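Side-chain contacts in mandalate racemase/muconate lactonizing enzyme (Unidentified, PDB 4E4U), which is of unconfirmed substrate specificity but, as a member of the enolase superfamily, probably isomerises or otherwise transforms a carboxylate substrate after abstracting a proton: residues E291-A296 with A324-N329; A318-L323 with L331-I336; E59-N64 with Y78-T83; E71-Q76 with G92-L97; L189-V194 with A202-G207. One frame throughout, in Å; residues are numbered along the deposited sequence.

Contact 1 of 5, residues E291-A296 with A324-N329; sequences EAKKIA and ATCTPN
Asn-329 and Ala-296 meet directly at one end of this contact. ND2 of Asn-329 donates to O of Ala-296 at 3.3 Å with an N-H...O angle of 155°, a fairly long bond that meets the carbonyl 16° from its plane. The same ND2 is also bonded to O of Ala-304, so Asn-329 bridges helix 289-301 and the residue just ahead of strand 305-306. Next to this bond, the methyl CB of Ala-296 lies 4.4 Å from CG2 of Thr-327, with Ile-306 touching both side chains. In the TIM-barrel-like C-terminal domain, the contact sets helix 289-301 against the turn that follows helix 314-325, with strand 305-306 lying between the two helices in sequence. The other end is met through water. Lys-293 leaves its helix with CG anti to the backbone N (chi1 -176°), bends at chi2 and then runs straight out. Its NZ donates to a water at 2.9 Å, and that water donates to OG1 of Thr-327 at 2.8 Å, while OG1 is also bonded to O of Leu-323. NZ of Lys-293 lies 3.1 Å from O of Cys-326 at too poor an angle for a hydrogen bond; NZ has its strongest partner in Glu-71 of the second subunit.

Contact 2 of 5, residues A318-L323 with L331-I336; sequences AASIQL and LIQESI
The barrel of the enolase-type C-terminal domain is represented here by the short strand 333-335 and the helix 314-325 that precedes it in the chain; one polar pair, Ser-320 with Gln-333, carries nearly all of the contact. In the conformer of Ser-320 described, one of two deposited, OG donates to OE1 of Gln-333 at 2.8 Å. The approach is strongly bent at the acceptor, with a C=O...donor angle of 111° and the hydroxyl tilted 24° from the carbonyl plane. CB of Ser-320 follows its hydroxyl to within 3.6 Å of the same OE1. Gln-333 reaches the helix because its chain first runs anti to the backbone N and then folds at chi2, which brings the amide alongside the strand, toward O of the next residue. There NE2 donates to O of Glu-334 at 3.0 Å, nearly straight at 169°, in the carbonyl plane and on a lone pair. In this conformer the amide is gripped at both ends, its oxygen by the helix and its nitrogen by the strand backbone, which would fix its rotation inside a buried interface. Pro-308 touches both Ser-320 and Gln-333. Ile-321 makes a slighter approach and packs instead on Leu-125 and Ile-358, so helix 314-325 also leans on strands 125-130 and 357-359, the first of which pairs in parallel with strand 333-335.

Contact 3 of 5, residues E59-N64 with Y78-T83; sequences ERHLLN and YSSGFT
His-61 and Ser-80 are the two residues that touch here, through one hydrogen bond between the end regions of helices 47-61 and 70-79. The second segment starts with Tyr-78 and Ser-79, which carry the chain out along helix 70-79 and bring Ser-80 opposite the imidazole. At Ser-80, OG stands anti to the backbone N and accepts the N-H of NE2 of His-61 at 2.9 Å. The N-H...O angle is 145° and OG lies 17° out of the imidazole plane, so the bond is bent. CB of Ser-80 comes within 3.3 Å of the same NE2, while one face of the imidazole is covered by CB of Arg-60, 3.7 Å above its centre. Met-90 of helix 88-109 touches both His-61 and Ser-80. Both segments belong to the N-terminal capping domain of the enolase superfamily, and here it meets another chain: OG of Ser-80 is also bonded to O of Thr-44 of the fourth subunit. Gly-81 and Phe-82 then turn the chain with positive phi, and the Phe-82 ring meets Tyr-171 and His-209 of that subunit. The turn is pinned within itself at Thr-83, whose OG1 donates to O of Ser-80 at 2.7 Å from 38° above the carbonyl plane, while N of Thr-83 bonds to O of Ser-79 at 3.2 Å.

Contact 4 of 5, residues E71-Q76 with G92-L97; sequences ERLFRQ and GVVSGL
Leu-73 and Val-94 carry this helix-helix contact, their side chains lying alongside and pointing opposite ways. The CG2 methyl of Val-94 sits against the branch point of the leucine, 3.6 Å from CG of Leu-73, and close to both of its methyls: 3.8 Å from CD1 and 4.1 Å from CD2 of Leu-73. This branch is the one anti to the backbone N of Val-94, while CG1 takes the more hindered place between N and the carbonyl carbon. One turn further on, CD2 of Leu-73 lies 4.4 Å from CB of Leu-97, a lighter touch. Around this first shell, Leu-97 packs on Val-57 and Leu-62, and these residues with Leu-73 and Val-94 bring helices 47-61, 70-79 and 88-109 of the N-terminal domain together. Phe-74 lies against Met-91 and, on helix 289-301, Glu-291. The polar side chains of 71-76 are held separately: Arg-75 and Gln-76 bond to the fourth subunit, and Glu-71 pairs with Lys-294 of its own chain and with Lys-293 of the second subunit. No hydrogen bond crosses between 71-76 and 92-97, so their fit rests on dispersion contacts between branched aliphatic groups, with no directional bond between the segments.

Contact 5 of 5, residues L189-V194 with A202-G207; sequences LFCRRV and ADLLFG
Helix 189-194 and strand 203-206 run nearly antiparallel, their axes at 160° and 10.0 Å apart at closest approach. The nearest CA atoms are those of Cys-191 and Leu-204, 7.4 Å from each other. Leu-204 reaches across with its two methyls divided between two helix residues one turn apart: CD2 lies 3.5 Å from CG1 of Val-194, and CD1 is 4.2 Å from CB of Cys-191. The branches of Val-194 and Leu-204 thus overlap side by side. This is the return half of a beta-alpha-beta crossover, in which strand 162-165, helix 181-198 and strand 203-206 follow in turn and the two strands pair in parallel, as in a TIM barrel. Phe-206 comes in from the far end of the strand; with CG anti to its backbone N (chi1 -161°), the ring swings toward the helix. SG of Cys-191 then sits 3.7 Å from CD1 of Phe-206, a sulfur-aromatic contact with the sulfur 4.8 Å from the ring centroid and 72° off the ring normal, an oblique approach. Phe-165 and Leu-224 also touch Cys-191, Val-163 and Ala-152 touch Val-194, and Leu-220 and Leu-224 of helix 214-224 touch the Phe-206 ring.

From the N terminus, contact 3 closes the 13-residue span between 59-64 and 78-83; contact 4 opens inside it and closes beyond it, so the two cross, sharing helix 70-79 and binding together the N-terminal domain helices. Contact 5 follows in series, closing a short helix-to-strand return on the far side of the chain's centre, about 44 Å from contact 3 between centres. Contact 1 closes the 27 residues between 291-296 and 324-329, and contact 2 the seven between 318-323 and 331-336; these cross, sharing helix 314-325. None is nested within another. One link between the domains lies where contact 4 meets contact 1, through the salt bridge of Glu-71 with Lys-294.

Contact 1 of 5, residues E291-A296 with A324-N329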
# COMPACT_ATOMS: atom_id res chain seq x y z
N GLU A 291 1.74 24.00 -21.07
CA GLU A 291 1.86 22.63 -20.60
C GLU A 291 3.14 22.45 -19.77
O GLU A 291 3.14 21.75 -18.75
CB GLU A 291 1.79 21.64 -21.77
CG GLU A 291 1.65 20.18 -21.34
CD GLU A 291 0.26 19.78 -20.86
OE1 GLU A 291 -0.66 20.64 -20.75
OE2 GLU A 291 0.09 18.58 -20.60
N ALA A 292 4.23 23.09 -20.18
CA ALA A 292 5.47 23.02 -19.39
C ALA A 292 5.30 23.68 -18.02
O ALA A 292 5.79 23.17 -17.02
CB ALA A 292 6.63 23.65 -20.16
N LYS A 293 4.58 24.80 -17.97
CA LYS A 293 4.26 25.44 -16.70
C LYS A 293 3.45 24.50 -15.81
O LYS A 293 3.67 24.42 -14.59
CB LYS A 293 3.49 26.74 -16.94
CG LYS A 293 3.18 27.55 -15.69
CD LYS A 293 4.39 28.32 -15.21
CE LYS A 293 4.10 29.04 -13.92
NZ LYS A 293 5.25 29.87 -13.47
N LYS A 294 2.53 23.75 -16.41
CA LYS A 294 1.73 22.79 -15.66
C LYS A 294 2.60 21.67 -15.10
O LYS A 294 2.41 21.22 -13.96
CB LYS A 294 0.60 22.23 -16.54
CG LYS A 294 -0.46 23.28 -16.85
CD LYS A 294 -1.64 22.72 -17.64
CE LYS A 294 -2.67 23.81 -17.92
NZ LYS A 294 -3.81 23.29 -18.74
N ILE A 295 3.57 21.21 -15.89
CA ILE A 295 4.50 20.19 -15.42
C ILE A 295 5.35 20.74 -14.26
O ILE A 295 5.55 20.05 -13.25
CB ILE A 295 5.38 19.70 -16.58
CG1 ILE A 295 4.51 18.91 -17.56
CG2 ILE A 295 6.55 18.84 -16.06
CD1 ILE A 295 5.13 18.76 -18.94
N ALA A 296 5.81 21.98 -14.38
CA ALA A 296 6.57 22.60 -13.29
C ALA A 296 5.73 22.68 -12.01
O ALA A 296 6.26 22.52 -10.91
CB ALA A 296 7.05 23.98 -13.70
N ALA A 324 12.00 29.05 -17.49
CA ALA A 324 12.90 29.00 -16.34
C ALA A 324 12.85 30.29 -15.53
O ALA A 324 12.87 30.27 -14.30
CB ALA A 324 14.31 28.72 -16.80
N THR A 325 12.78 31.42 -16.23
CA THR A 325 12.85 32.74 -15.61
C THR A 325 11.72 32.97 -14.61
O THR A 325 11.90 33.68 -13.62
CB THR A 325 12.89 33.84 -16.69
OG1 THR A 325 14.06 33.64 -17.49
CG2 THR A 325 12.94 35.24 -16.08
N CYS A 326 10.57 32.34 -14.85
CA CYS A 326 9.40 32.52 -13.99
C CYS A 326 9.05 31.28 -13.16
O CYS A 326 7.92 31.15 -12.67
CB CYS A 326 8.17 32.97 -14.80
SG CYS A 326 7.56 31.83 -16.05
N THR A 327 10.02 30.38 -12.97
CA THR A 327 9.79 29.12 -12.27
C THR A 327 10.49 29.11 -10.91
O THR A 327 11.71 29.22 -10.84
CB THR A 327 10.31 27.93 -13.11
OG1 THR A 327 9.52 27.80 -14.30
CG2 THR A 327 10.23 26.64 -12.32
N PRO A 328 9.72 28.97 -9.82
CA PRO A 328 10.34 29.04 -8.50
C PRO A 328 11.19 27.82 -8.14
O PRO A 328 12.12 27.93 -7.35
CB PRO A 328 9.14 29.19 -7.55
CG PRO A 328 8.00 28.55 -8.29
CD PRO A 328 8.25 28.85 -9.75
N ASN A 329 10.87 26.66 -8.71
CA ASN A 329 11.59 25.43 -8.44
C ASN A 329 12.54 25.06 -9.58
O ASN A 329 12.67 23.89 -9.96
CB ASN A 329 10.62 24.28 -8.14
CG ASN A 329 9.58 24.06 -9.23
OD1 ASN A 329 9.14 25.01 -9.89
ND2 ASN A 329 9.14 22.81 -9.40
O HOH W 1 6.95 27.57 -13.32

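Contact 2 of 5, residues A318-L323 with L331-I336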
# COMPACT_ATOMS: atom_id res chain seq x y z
N ALA A 318 15.26 29.58 -26.32
CA ALA A 318 14.63 30.82 -25.88
C ALA A 318 13.33 30.56 -25.11
O ALA A 318 13.09 31.16 -24.07
CB ALA A 318 14.37 31.74 -27.06
N ALA A 319 12.52 29.63 -25.61
CA ALA A 319 11.28 29.28 -24.92
C ALA A 319 11.58 28.68 -23.55
O ALA A 319 10.90 28.98 -22.56
CB ALA A 319 10.44 28.33 -25.77
N SER A 320 12.60 27.83 -23.50
CA SER A 320 13.00 27.19 -22.26
C SER A 320 13.42 28.24 -21.22
O SER A 320 13.09 28.13 -20.04
CB SER A 320 14.14 26.22 -22.54
OG SER A 320 14.25 25.27 -21.50
N ILE A 321 14.15 29.25 -21.69
CA ILE A 321 14.59 30.34 -20.85
C ILE A 321 13.40 31.13 -20.31
O ILE A 321 13.39 31.54 -19.16
CB ILE A 321 15.56 31.25 -21.65
CG1 ILE A 321 16.89 30.51 -21.84
CG2 ILE A 321 15.74 32.60 -20.97
CD1 ILE A 321 17.72 31.01 -23.01
N GLN A 322 12.38 31.34 -21.15
CA GLN A 322 11.17 32.02 -20.69
C GLN A 322 10.52 31.27 -19.53
O GLN A 322 10.15 31.87 -18.52
CB GLN A 322 10.17 32.19 -21.84
CG GLN A 322 10.66 33.11 -22.94
CD GLN A 322 10.73 34.56 -22.52
OE1 GLN A 322 9.78 35.09 -21.94
NE2 GLN A 322 11.84 35.21 -22.81
N LEU A 323 10.38 29.95 -19.66
CA LEU A 323 9.82 29.15 -18.58
C LEU A 323 10.70 29.25 -17.33
O LEU A 323 10.20 29.52 -16.23
CB LEU A 323 9.70 27.69 -19.00
CG LEU A 323 9.25 26.74 -17.88
CD1 LEU A 323 7.78 27.00 -17.53
CD2 LEU A 323 9.47 25.28 -18.27
N LEU A 331 16.13 24.46 -11.18
CA LEU A 331 17.47 24.02 -10.77
C LEU A 331 18.57 24.56 -11.69
O LEU A 331 19.49 25.24 -11.24
CB LEU A 331 17.54 22.49 -10.74
CG LEU A 331 18.91 21.84 -10.48
CD1 LEU A 331 19.50 22.29 -9.15
CD2 LEU A 331 18.80 20.32 -10.52
N ILE A 332 18.47 24.25 -12.98
CA ILE A 332 19.55 24.57 -13.91
C ILE A 332 19.03 24.39 -15.33
O ILE A 332 18.09 23.62 -15.56
CB ILE A 332 20.77 23.64 -13.65
CG1 ILE A 332 22.06 24.20 -14.25
CG2 ILE A 332 20.48 22.20 -14.09
CD1 ILE A 332 23.29 23.48 -13.71
N GLN A 333 19.63 25.10 -16.29
CA GLN A 333 19.21 25.04 -17.68
C GLN A 333 20.32 24.47 -18.54
O GLN A 333 21.44 24.96 -18.52
CB GLN A 333 18.82 26.43 -18.19
CG GLN A 333 18.61 26.52 -19.70
CD GLN A 333 17.40 25.74 -20.19
OE1 GLN A 333 16.29 25.93 -19.70
NE2 GLN A 333 17.62 24.86 -21.17
N GLU A 334 20.00 23.44 -19.31
CA GLU A 334 20.97 22.87 -20.22
C GLU A 334 21.34 23.89 -21.28
O GLU A 334 20.46 24.51 -21.91
CB GLU A 334 20.43 21.61 -20.90
CG GLU A 334 21.47 20.91 -21.77
CD GLU A 334 21.14 19.46 -22.06
OE1 GLU A 334 19.95 19.09 -21.95
OE2 GLU A 334 22.07 18.68 -22.37
N SER A 335 22.63 24.07 -21.48
CA SER A 335 23.14 24.94 -22.53
C SER A 335 24.02 24.14 -23.47
O SER A 335 24.67 23.18 -23.06
CB SER A 335 23.93 26.09 -21.93
OG SER A 335 23.08 26.86 -21.12
N ILE A 336 24.02 24.52 -24.74
CA ILE A 336 24.89 23.88 -25.70
C ILE A 336 26.14 24.74 -25.78
O ILE A 336 26.16 25.78 -26.45
CB ILE A 336 24.20 23.67 -27.06
CG1 ILE A 336 22.99 22.75 -26.86
CG2 ILE A 336 25.17 23.07 -28.06
CD1 ILE A 336 22.14 22.52 -28.09

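Contact 3 of 5, residues E59-N64 with Y78-T83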
# COMPACT_ATOMS: atom_id res chain seq x y z
N GLU A 59 -3.38 23.16 -40.20
CA GLU A 59 -4.64 23.36 -40.91
C GLU A 59 -5.84 22.95 -40.06
O GLU A 59 -6.84 23.67 -40.01
CB GLU A 59 -4.63 22.58 -42.23
CG GLU A 59 -3.68 23.15 -43.26
CD GLU A 59 -3.40 22.19 -44.40
OE1 GLU A 59 -3.97 21.08 -44.40
OE2 GLU A 59 -2.60 22.54 -45.29
N ARG A 60 -5.74 21.81 -39.38
CA ARG A 60 -6.88 21.29 -38.63
C ARG A 60 -7.11 22.02 -37.32
O ARG A 60 -8.26 22.20 -36.92
CB ARG A 60 -6.71 19.79 -38.33
CG ARG A 60 -6.71 18.92 -39.56
CD ARG A 60 -6.50 17.46 -39.22
NE ARG A 60 -6.13 16.75 -40.44
CZ ARG A 60 -7.00 16.37 -41.36
NH1 ARG A 60 -8.30 16.58 -41.19
NH2 ARG A 60 -6.57 15.76 -42.46
N HIS A 61 -6.04 22.43 -36.65
CA HIS A 61 -6.15 22.80 -35.24
C HIS A 61 -5.74 24.23 -34.89
O HIS A 61 -5.93 24.64 -33.75
CB HIS A 61 -5.37 21.80 -34.36
CG HIS A 61 -5.76 20.38 -34.58
ND1 HIS A 61 -7.04 19.90 -34.39
CD2 HIS A 61 -5.02 19.31 -34.99
CE1 HIS A 61 -7.08 18.62 -34.66
NE2 HIS A 61 -5.87 18.22 -35.03
N LEU A 62 -5.19 24.99 -35.84
CA LEU A 62 -4.72 26.34 -35.51
C LEU A 62 -5.09 27.42 -36.53
O LEU A 62 -5.34 28.56 -36.15
CB LEU A 62 -3.20 26.37 -35.26
CG LEU A 62 -2.62 27.70 -34.75
CD1 LEU A 62 -3.35 28.19 -33.50
CD2 LEU A 62 -1.13 27.56 -34.49
N LEU A 63 -5.10 27.07 -37.81
CA LEU A 63 -5.45 28.03 -38.84
C LEU A 63 -6.75 28.76 -38.51
O LEU A 63 -7.76 28.13 -38.18
CB LEU A 63 -5.55 27.35 -40.21
CG LEU A 63 -6.02 28.24 -41.37
CD1 LEU A 63 -5.04 29.38 -41.65
CD2 LEU A 63 -6.25 27.42 -42.63
N ASN A 64 -6.69 30.10 -38.56
CA ASN A 64 -7.82 30.99 -38.29
C ASN A 64 -8.27 31.07 -36.84
O ASN A 64 -9.35 31.60 -36.55
CB ASN A 64 -8.98 30.72 -39.24
CG ASN A 64 -8.66 31.11 -40.66
OD1 ASN A 64 -8.00 32.12 -40.89
ND2 ASN A 64 -9.09 30.30 -41.61
N TYR A 78 -4.14 17.39 -28.77
CA TYR A 78 -4.10 16.22 -27.90
C TYR A 78 -5.21 15.22 -28.22
O TYR A 78 -5.04 14.02 -28.03
CB TYR A 78 -4.20 16.70 -26.44
CG TYR A 78 -4.11 15.62 -25.38
CD1 TYR A 78 -2.91 14.95 -25.15
CD2 TYR A 78 -5.20 15.30 -24.60
CE1 TYR A 78 -2.82 14.00 -24.16
CE2 TYR A 78 -5.12 14.33 -23.62
CZ TYR A 78 -3.92 13.68 -23.40
OH TYR A 78 -3.80 12.71 -22.43
N SER A 79 -6.33 15.72 -28.72
CA SER A 79 -7.52 14.90 -28.96
C SER A 79 -7.64 14.41 -30.41
O SER A 79 -8.49 13.57 -30.71
CB SER A 79 -8.77 15.71 -28.60
OG SER A 79 -8.73 16.08 -27.23
N SER A 80 -6.79 14.95 -31.28
CA SER A 80 -6.88 14.78 -32.73
C SER A 80 -7.10 13.33 -33.16
O SER A 80 -6.33 12.44 -32.81
CB SER A 80 -5.60 15.33 -33.38
OG SER A 80 -5.71 15.36 -34.79
N GLY A 81 -8.14 13.10 -33.96
CA GLY A 81 -8.39 11.78 -34.52
C GLY A 81 -8.90 10.76 -33.52
O GLY A 81 -8.70 9.56 -33.71
N PHE A 82 -9.55 11.23 -32.46
CA PHE A 82 -10.04 10.37 -31.38
C PHE A 82 -8.85 9.67 -30.72
O PHE A 82 -8.74 8.45 -30.69
CB PHE A 82 -11.11 9.39 -31.87
CG PHE A 82 -11.77 8.62 -30.75
CD1 PHE A 82 -12.33 9.29 -29.66
CD2 PHE A 82 -11.84 7.23 -30.77
CE1 PHE A 82 -12.94 8.59 -28.62
CE2 PHE A 82 -12.44 6.52 -29.74
CZ PHE A 82 -13.00 7.20 -28.67
N THR A 83 -7.95 10.49 -30.20
CA THR A 83 -6.81 9.99 -29.45
C THR A 83 -6.97 10.40 -27.99
O THR A 83 -7.49 9.62 -27.18
CB THR A 83 -5.47 10.44 -30.10
OG1 THR A 83 -5.47 11.87 -30.28
CG2 THR A 83 -5.28 9.75 -31.46

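Contact 4 of 5, residues E71-Q76 with G92-L97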
# COMPACT_ATOMS: atom_id res chain seq x y z
N GLU A 71 -4.92 26.85 -24.40
CA GLU A 71 -5.62 25.69 -23.86
C GLU A 71 -6.37 24.98 -24.97
O GLU A 71 -6.30 23.76 -25.11
CB GLU A 71 -6.62 26.08 -22.77
CG GLU A 71 -6.01 26.50 -21.44
CD GLU A 71 -5.71 25.33 -20.53
OE1 GLU A 71 -5.97 24.16 -20.90
OE2 GLU A 71 -5.22 25.57 -19.40
N ARG A 72 -7.10 25.76 -25.77
CA ARG A 72 -7.86 25.22 -26.89
C ARG A 72 -6.93 24.48 -27.84
O ARG A 72 -7.20 23.34 -28.24
CB ARG A 72 -8.56 26.37 -27.63
CG ARG A 72 -9.36 25.95 -28.86
CD ARG A 72 -9.34 27.07 -29.91
NE ARG A 72 -8.00 27.22 -30.47
CZ ARG A 72 -7.50 26.43 -31.42
NH1 ARG A 72 -8.24 25.46 -31.94
NH2 ARG A 72 -6.26 26.61 -31.84
N LEU A 73 -5.84 25.14 -28.23
CA LEU A 73 -4.88 24.52 -29.14
C LEU A 73 -4.37 23.19 -28.61
O LEU A 73 -4.37 22.18 -29.33
CB LEU A 73 -3.72 25.47 -29.41
CG LEU A 73 -2.55 24.91 -30.21
CD1 LEU A 73 -3.01 24.38 -31.58
CD2 LEU A 73 -1.46 25.97 -30.36
N PHE A 74 -3.93 23.17 -27.36
CA PHE A 74 -3.44 21.93 -26.78
C PHE A 74 -4.52 20.84 -26.80
O PHE A 74 -4.26 19.72 -27.23
CB PHE A 74 -2.91 22.13 -25.36
CG PHE A 74 -2.43 20.85 -24.73
CD1 PHE A 74 -1.13 20.41 -24.93
CD2 PHE A 74 -3.31 20.05 -24.01
CE1 PHE A 74 -0.70 19.21 -24.39
CE2 PHE A 74 -2.89 18.85 -23.48
CZ PHE A 74 -1.59 18.43 -23.66
N ARG A 75 -5.72 21.17 -26.33
CA ARG A 75 -6.78 20.17 -26.25
C ARG A 75 -7.14 19.63 -27.63
O ARG A 75 -7.38 18.43 -27.78
CB ARG A 75 -8.03 20.70 -25.55
CG ARG A 75 -7.87 21.03 -24.06
CD ARG A 75 -7.34 19.86 -23.24
NE ARG A 75 -8.12 18.64 -23.39
CZ ARG A 75 -7.87 17.52 -22.72
NH1 ARG A 75 -6.89 17.48 -21.83
NH2 ARG A 75 -8.62 16.44 -22.94
N GLN A 76 -7.20 20.50 -28.64
CA GLN A 76 -7.54 20.04 -29.98
C GLN A 76 -6.46 19.10 -30.52
O GLN A 76 -6.77 18.05 -31.09
CB GLN A 76 -7.74 21.21 -30.95
CG GLN A 76 -8.85 22.18 -30.57
CD GLN A 76 -10.22 21.54 -30.47
OE1 GLN A 76 -10.60 20.69 -31.28
NE2 GLN A 76 -11.00 21.98 -29.48
N GLY A 92 5.16 17.17 -29.95
CA GLY A 92 6.26 17.99 -30.44
C GLY A 92 5.77 19.09 -31.37
O GLY A 92 6.16 20.25 -31.24
N VAL A 93 4.91 18.73 -32.32
CA VAL A 93 4.39 19.71 -33.26
C VAL A 93 3.60 20.81 -32.57
O VAL A 93 3.83 22.00 -32.81
CB VAL A 93 3.52 19.05 -34.35
CG1 VAL A 93 2.89 20.10 -35.25
CG2 VAL A 93 4.35 18.07 -35.16
N VAL A 94 2.68 20.43 -31.69
CA VAL A 94 1.90 21.46 -31.01
C VAL A 94 2.76 22.32 -30.09
O VAL A 94 2.46 23.49 -29.90
CB VAL A 94 0.65 20.90 -30.28
CG1 VAL A 94 1.02 20.31 -28.92
CG2 VAL A 94 -0.39 22.00 -30.14
N SER A 95 3.85 21.76 -29.56
CA SER A 95 4.76 22.56 -28.73
C SER A 95 5.31 23.74 -29.52
O SER A 95 5.37 24.86 -29.02
CB SER A 95 5.93 21.72 -28.24
OG SER A 95 5.52 20.65 -27.42
N GLY A 96 5.72 23.48 -30.76
CA GLY A 96 6.27 24.52 -31.61
C GLY A 96 5.22 25.55 -31.96
O GLY A 96 5.48 26.75 -31.91
N LEU A 97 4.04 25.08 -32.34
CA LEU A 97 2.96 26.00 -32.69
C LEU A 97 2.54 26.85 -31.49
O LEU A 97 2.32 28.05 -31.62
CB LEU A 97 1.75 25.23 -33.23
CG LEU A 97 1.95 24.42 -34.52
CD1 LEU A 97 0.68 23.63 -34.84
CD2 LEU A 97 2.34 25.32 -35.68

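Contact 5 of 5, residues L189-V194 with A202-G207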
# COMPACT_ATOMS: atom_id res chain seq x y z
N LEU A 189 35.65 5.84 -13.42
CA LEU A 189 36.89 6.55 -13.73
C LEU A 189 36.64 7.95 -14.28
O LEU A 189 37.36 8.89 -13.94
CB LEU A 189 37.76 5.74 -14.69
CG LEU A 189 39.13 6.34 -14.98
CD1 LEU A 189 39.93 6.50 -13.68
CD2 LEU A 189 39.90 5.49 -15.97
N PHE A 190 35.63 8.09 -15.14
CA PHE A 190 35.26 9.42 -15.63
C PHE A 190 34.88 10.32 -14.47
O PHE A 190 35.33 11.47 -14.39
CB PHE A 190 34.09 9.34 -16.62
CG PHE A 190 34.52 9.31 -18.06
CD1 PHE A 190 35.10 8.17 -18.61
CD2 PHE A 190 34.31 10.42 -18.87
CE1 PHE A 190 35.47 8.15 -19.95
CE2 PHE A 190 34.69 10.40 -20.20
CZ PHE A 190 35.27 9.27 -20.75
N CYS A 191 34.05 9.82 -13.56
CA CYS A 191 33.66 10.63 -12.41
C CYS A 191 34.86 11.00 -11.56
O CYS A 191 34.99 12.14 -11.11
CB CYS A 191 32.59 9.92 -11.57
SG CYS A 191 30.99 9.86 -12.38
N ARG A 192 35.76 10.04 -11.35
CA ARG A 192 36.94 10.29 -10.53
C ARG A 192 37.81 11.39 -11.14
O ARG A 192 38.21 12.33 -10.45
CB ARG A 192 37.76 9.01 -10.39
CG ARG A 192 38.97 9.17 -9.49
CD ARG A 192 39.75 7.87 -9.38
NE ARG A 192 40.94 8.04 -8.54
CZ ARG A 192 40.99 7.69 -7.25
NH1 ARG A 192 39.93 7.16 -6.66
NH2 ARG A 192 42.11 7.88 -6.56
N ARG A 193 38.08 11.27 -12.44
CA ARG A 193 38.96 12.22 -13.11
C ARG A 193 38.32 13.61 -13.24
O ARG A 193 39.00 14.62 -13.05
CB ARG A 193 39.38 11.69 -14.48
CG ARG A 193 40.23 10.43 -14.43
CD ARG A 193 41.61 10.69 -13.84
NE ARG A 193 42.31 9.44 -13.57
CZ ARG A 193 42.86 8.65 -14.49
NH1 ARG A 193 42.80 8.98 -15.78
NH2 ARG A 193 43.48 7.53 -14.14
N VAL A 194 37.04 13.65 -13.57
CA VAL A 194 36.34 14.94 -13.69
C VAL A 194 36.24 15.61 -12.31
O VAL A 194 36.51 16.80 -12.19
CB VAL A 194 34.97 14.83 -14.38
CG1 VAL A 194 34.28 16.19 -14.40
CG2 VAL A 194 35.13 14.32 -15.81
N ALA A 202 32.22 22.59 -9.50
CA ALA A 202 31.17 22.20 -10.44
C ALA A 202 30.57 20.86 -10.05
O ALA A 202 31.29 19.93 -9.68
CB ALA A 202 31.71 22.15 -11.86
N ASP A 203 29.25 20.78 -10.13
CA ASP A 203 28.58 19.50 -9.99
C ASP A 203 28.82 18.59 -11.19
O ASP A 203 29.00 19.06 -12.32
CB ASP A 203 27.08 19.71 -9.81
CG ASP A 203 26.70 20.06 -8.38
OD1 ASP A 203 26.91 19.20 -7.48
OD2 ASP A 203 26.19 21.17 -8.15
N LEU A 204 28.83 17.29 -10.92
CA LEU A 204 28.85 16.28 -11.97
C LEU A 204 27.42 15.89 -12.31
O LEU A 204 26.62 15.57 -11.42
CB LEU A 204 29.57 15.02 -11.49
CG LEU A 204 30.96 15.16 -10.89
CD1 LEU A 204 31.52 13.79 -10.52
CD2 LEU A 204 31.88 15.83 -11.87
N LEU A 205 27.10 15.92 -13.60
CA LEU A 205 25.81 15.46 -14.09
C LEU A 205 26.07 14.20 -14.88
O LEU A 205 26.72 14.24 -15.93
CB LEU A 205 25.17 16.53 -14.97
CG LEU A 205 25.11 17.92 -14.35
CD1 LEU A 205 24.58 18.93 -15.34
CD2 LEU A 205 24.26 17.91 -13.10
N PHE A 206 25.60 13.06 -14.38
CA PHE A 206 25.89 11.81 -15.05
C PHE A 206 24.81 11.59 -16.11
O PHE A 206 23.69 11.20 -15.79
CB PHE A 206 25.98 10.65 -14.06
CG PHE A 206 26.70 9.46 -14.61
CD1 PHE A 206 28.08 9.39 -14.56
CD2 PHE A 206 25.99 8.44 -15.22
CE1 PHE A 206 28.74 8.30 -15.09
CE2 PHE A 206 26.64 7.35 -15.74
CZ PHE A 206 28.02 7.28 -15.68
N GLY A 207 25.16 11.89 -17.35
CA GLY A 207 24.18 12.10 -18.40
C GLY A 207 23.84 10.89 -19.24
O GLY A 207 23.86 10.95 -20.48